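PDB 3HK4: Mlr7391 protein from Mesorhizobium loti, which is of unknown function but, as a SnoaL-like protein of the NTF2-like fold, may act as a polyketide cyclase or related lyase. Local coordinates for residues A[86-91]-A[98-103]. Numbering follows the deposited sequence.
Sequences SVEGPY and ALRFKF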
ATOM      1  N   SER A  86      10.595 -15.792 -13.006  1.00 48.38           N
ATOM      2  CA  SER A  86      10.710 -17.081 -12.344  1.00 47.27           C
ATOM      3  C   SER A  86      10.847 -17.003 -10.828  1.00 43.65           C
ATOM      4  O   SER A  86      11.196 -15.980 -10.288  1.00 41.55           O
ATOM      5  CB  SER A  86      11.918 -17.828 -12.925  1.00 47.47           C
ATOM      6  OG  SER A  86      13.156 -17.200 -12.611  1.00 51.00           O
ATOM      7  N   VAL A  87      10.548 -18.109 -10.164  1.00 43.36           N
ATOM      8  CA  VAL A  87      10.703 -18.232  -8.733  1.00 40.89           C
ATOM      9  C   VAL A  87      11.642 -19.391  -8.550  1.00 42.29           C
ATOM     10  O   VAL A  87      11.395 -20.447  -9.112  1.00 43.53           O
ATOM     11  CB  VAL A  87       9.392 -18.587  -8.062  1.00 41.95           C
ATOM     12  CG1 VAL A  87       9.573 -18.672  -6.526  1.00 37.24           C
ATOM     13  CG2 VAL A  87       8.349 -17.591  -8.419  1.00 40.47           C
ATOM     14  N   GLU A  88      12.740 -19.183  -7.824  1.00 39.90           N
ATOM     15  CA  GLU A  88      13.701 -20.224  -7.555  1.00 41.36           C
ATOM     16  C   GLU A  88      13.682 -20.532  -6.079  1.00 38.28           C
ATOM     17  O   GLU A  88      13.676 -19.630  -5.240  1.00 31.89           O
ATOM     18  CB  GLU A  88      15.125 -19.791  -7.918  1.00 43.87           C
ATOM     19  CG  GLU A  88      15.488 -19.865  -9.401  1.00 53.12           C
ATOM     20  CD  GLU A  88      16.833 -19.233  -9.696  1.00 51.21           C
ATOM     21  OE1 GLU A  88      17.567 -18.848  -8.742  1.00 68.40           O
ATOM     22  OE2 GLU A  88      17.153 -19.114 -10.890  1.00 72.56           O
ATOM     23  N   GLY A  89      13.720 -21.817  -5.761  1.00 39.14           N
ATOM     24  CA  GLY A  89      13.726 -22.277  -4.395  1.00 37.50           C
ATOM     25  C   GLY A  89      12.684 -23.363  -4.276  1.00 35.34           C
ATOM     26  O   GLY A  89      12.193 -23.860  -5.276  1.00 31.25           O
ATOM     27  N   PRO A  90      12.277 -23.673  -3.065  1.00 32.24           N
ATOM     28  CA  PRO A  90      12.680 -23.017  -1.798  1.00 35.01           C
ATOM     29  C   PRO A  90      14.038 -23.463  -1.310  1.00 32.12           C
ATOM     30  O   PRO A  90      14.416 -24.582  -1.551  1.00 28.28           O
ATOM     31  CB  PRO A  90      11.647 -23.520  -0.800  1.00 32.63           C
ATOM     32  CG  PRO A  90      11.209 -24.895  -1.346  1.00 33.52           C
ATOM     33  CD  PRO A  90      11.334 -24.794  -2.856  1.00 34.43           C
ATOM     34  N   TYR A  91      14.710 -22.594  -0.571  1.00 29.64           N
ATOM     35  CA  TYR A  91      15.993 -22.880   0.058  1.00 28.75           C
ATOM     36  C   TYR A  91      15.676 -22.855   1.533  1.00 29.06           C
ATOM     37  O   TYR A  91      15.249 -21.820   2.010  1.00 27.65           O
ATOM     38  CB  TYR A  91      17.017 -21.786  -0.256  1.00 29.16           C
ATOM     39  CG  TYR A  91      17.328 -21.694  -1.718  1.00 30.26           C
ATOM     40  CD1 TYR A  91      18.241 -22.547  -2.293  1.00 37.44           C
ATOM     41  CD2 TYR A  91      16.647 -20.809  -2.534  1.00 32.77           C
ATOM     42  CE1 TYR A  91      18.500 -22.516  -3.646  1.00 41.43           C
ATOM     43  CE2 TYR A  91      16.923 -20.738  -3.894  1.00 36.42           C
ATOM     44  CZ  TYR A  91      17.830 -21.602  -4.446  1.00 33.91           C
ATOM     45  OH  TYR A  91      18.117 -21.560  -5.791  1.00 39.54           O
ATOM     46  N   ALA A  98      13.820 -19.385   1.896  1.00 27.11           N
ATOM     47  CA  ALA A  98      14.108 -18.307   1.003  1.00 25.81           C
ATOM     48  C   ALA A  98      13.743 -18.683  -0.398  1.00 27.99           C
ATOM     49  O   ALA A  98      13.863 -19.870  -0.796  1.00 26.75           O
ATOM     50  CB  ALA A  98      15.674 -17.967   1.051  1.00 22.38           C
ATOM     51  N   LEU A  99      13.326 -17.677  -1.152  1.00 29.75           N
ATOM     52  CA  LEU A  99      13.016 -17.793  -2.564  1.00 30.51           C
ATOM     53  C   LEU A  99      13.712 -16.665  -3.297  1.00 30.48           C
ATOM     54  O   LEU A  99      13.940 -15.598  -2.758  1.00 28.83           O
ATOM     55  CB  LEU A  99      11.508 -17.670  -2.824  1.00 30.78           C
ATOM     56  CG  LEU A  99      10.617 -18.750  -2.238  1.00 35.47           C
ATOM     57  CD1 LEU A  99       9.118 -18.394  -2.376  1.00 25.63           C
ATOM     58  CD2 LEU A  99      10.952 -20.043  -2.944  1.00 30.53           C
ATOM     59  N   ARG A 100      14.060 -16.906  -4.532  1.00 33.27           N
ATOM     60  CA  ARG A 100      14.678 -15.876  -5.352  1.00 34.51           C
ATOM     61  C   ARG A 100      13.703 -15.611  -6.509  1.00 34.69           C
ATOM     62  O   ARG A 100      13.268 -16.536  -7.174  1.00 32.15           O
ATOM     63  CB  ARG A 100      16.058 -16.318  -5.816  1.00 38.14           C
ATOM     64  CG  ARG A 100      16.893 -15.198  -6.528  1.00 43.51           C
ATOM     65  CD  ARG A 100      16.620 -15.188  -8.001  1.00 56.12           C
ATOM     66  NE  ARG A 100      17.543 -14.349  -8.737  1.00 59.35           N
ATOM     67  CZ  ARG A 100      18.811 -14.670  -9.012  1.00 71.78           C
ATOM     68  NH1 ARG A 100      19.365 -15.813  -8.594  1.00 73.64           N
ATOM     69  NH2 ARG A 100      19.544 -13.814  -9.714  1.00 69.24           N
ATOM     70  N   PHE A 101      13.348 -14.340  -6.672  1.00 32.22           N
ATOM     71  CA  PHE A 101      12.376 -13.861  -7.640  1.00 31.50           C
ATOM     72  C   PHE A 101      13.125 -13.029  -8.634  1.00 34.97           C
ATOM     73  O   PHE A 101      13.864 -12.154  -8.226  1.00 34.51           O
ATOM     74  CB  PHE A 101      11.376 -12.964  -6.963  1.00 32.89           C
ATOM     75  CG  PHE A 101      10.602 -13.629  -5.856  1.00 29.82           C
ATOM     76  CD1 PHE A 101       9.502 -14.413  -6.147  1.00 38.57           C
ATOM     77  CD2 PHE A 101      10.936 -13.425  -4.539  1.00 38.75           C
ATOM     78  CE1 PHE A 101       8.757 -15.001  -5.154  1.00 39.31           C
ATOM     79  CE2 PHE A 101      10.228 -14.012  -3.527  1.00 32.67           C
ATOM     80  CZ  PHE A 101       9.113 -14.798  -3.818  1.00 33.75           C
ATOM     81  N   LYS A 102      12.972 -13.343  -9.913  1.00 36.74           N
ATOM     82  CA  LYS A 102      13.555 -12.561 -11.030  1.00 41.25           C
ATOM     83  C   LYS A 102      12.425 -12.407 -12.053  1.00 40.81           C
ATOM     84  O   LYS A 102      11.964 -13.387 -12.644  1.00 40.30           O
ATOM     85  CB  LYS A 102      14.809 -13.208 -11.646  1.00 39.48           C
ATOM     86  CG  LYS A 102      15.654 -12.184 -12.430  1.00 46.80           C
ATOM     87  CD  LYS A 102      16.754 -12.786 -13.325  1.00 51.32           C
ATOM     88  CE  LYS A 102      18.013 -13.208 -12.567  1.00 59.48           C
ATOM     89  NZ  LYS A 102      19.116 -13.642 -13.537  1.00 62.71           N
ATOM     90  N   PHE A 103      11.937 -11.190 -12.218  1.00 41.96           N
ATOM     91  CA  PHE A 103      10.823 -10.911 -13.134  1.00 44.07           C
ATOM     92  C   PHE A 103      10.895  -9.515 -13.728  1.00 43.59           C
ATOM     93  O   PHE A 103      11.406  -8.592 -13.094  1.00 41.99           O
ATOM     94  CB  PHE A 103       9.486 -11.066 -12.399  1.00 46.01           C
ATOM     95  CG  PHE A 103       9.358 -10.190 -11.175  1.00 54.98           C
ATOM     96  CD1 PHE A 103       9.844 -10.618  -9.927  1.00 63.23           C
ATOM     97  CD2 PHE A 103       8.755  -8.938 -11.250  1.00 56.98           C
ATOM     98  CE1 PHE A 103       9.724  -9.796  -8.766  1.00 52.35           C
ATOM     99  CE2 PHE A 103       8.639  -8.114 -10.099  1.00 56.28           C
ATOM    100  CZ  PHE A 103       9.113  -8.555  -8.858  1.00 55.01           C
TER
HETATM  101  O   HOH W   1      14.533 -16.482 -10.174  1.00 46.82           O
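Val87 sets both its methyl groups against the Phe101 ring, CG1 at 4.0 Å from Phe101 CE1 and CG2 beside Phe101 CD1, while the same CG1 meets Leu99 CD2 at 4.1 Å; this cluster is the close-packed side of the contact. With CG1 anti to the backbone N (chi1 -178°), both methyls come alongside the CD1-CE1 side of the ring. Cut back to an alanine, this position would probably lose both methyl contacts, leaving a gap beside Leu99 CD2 and the Phe101 ring freer to turn. Leu99, buried against Thr30 and Leu33 of helix 22-34, also brings CD2 to 3.6 Å from Pro90 CA. Strands 80-93 and 96-107 form an antiparallel hairpin at one edge of the sheet of this NTF2-like fold, whose face carrying Leu99 packs on that helix. Paired backbone bonds link Glu88 with Arg100 and, beyond a beta bulge at Gly89 and the cis-peptide Pro90, Tyr91 with Ala98; Ala98 O accepts from Tyr91 N at 2.9 Å and also lies near the plane of the Tyr91 ring, at its edge. The other face, bearing Ser86, Glu88, Tyr91, Arg100 and Lys102, is looser and more open to solvent. There Glu88 OE1 makes a long salt bridge of 3.5 Å to Arg100 NH1, carboxylate and guanidinium planes turned 75° apart, while Arg100 NE is held by Asp117 on strand 114-125. A water joins Ser86 OG, 2.9 Å away, to the carbonyl oxygen of Arg100.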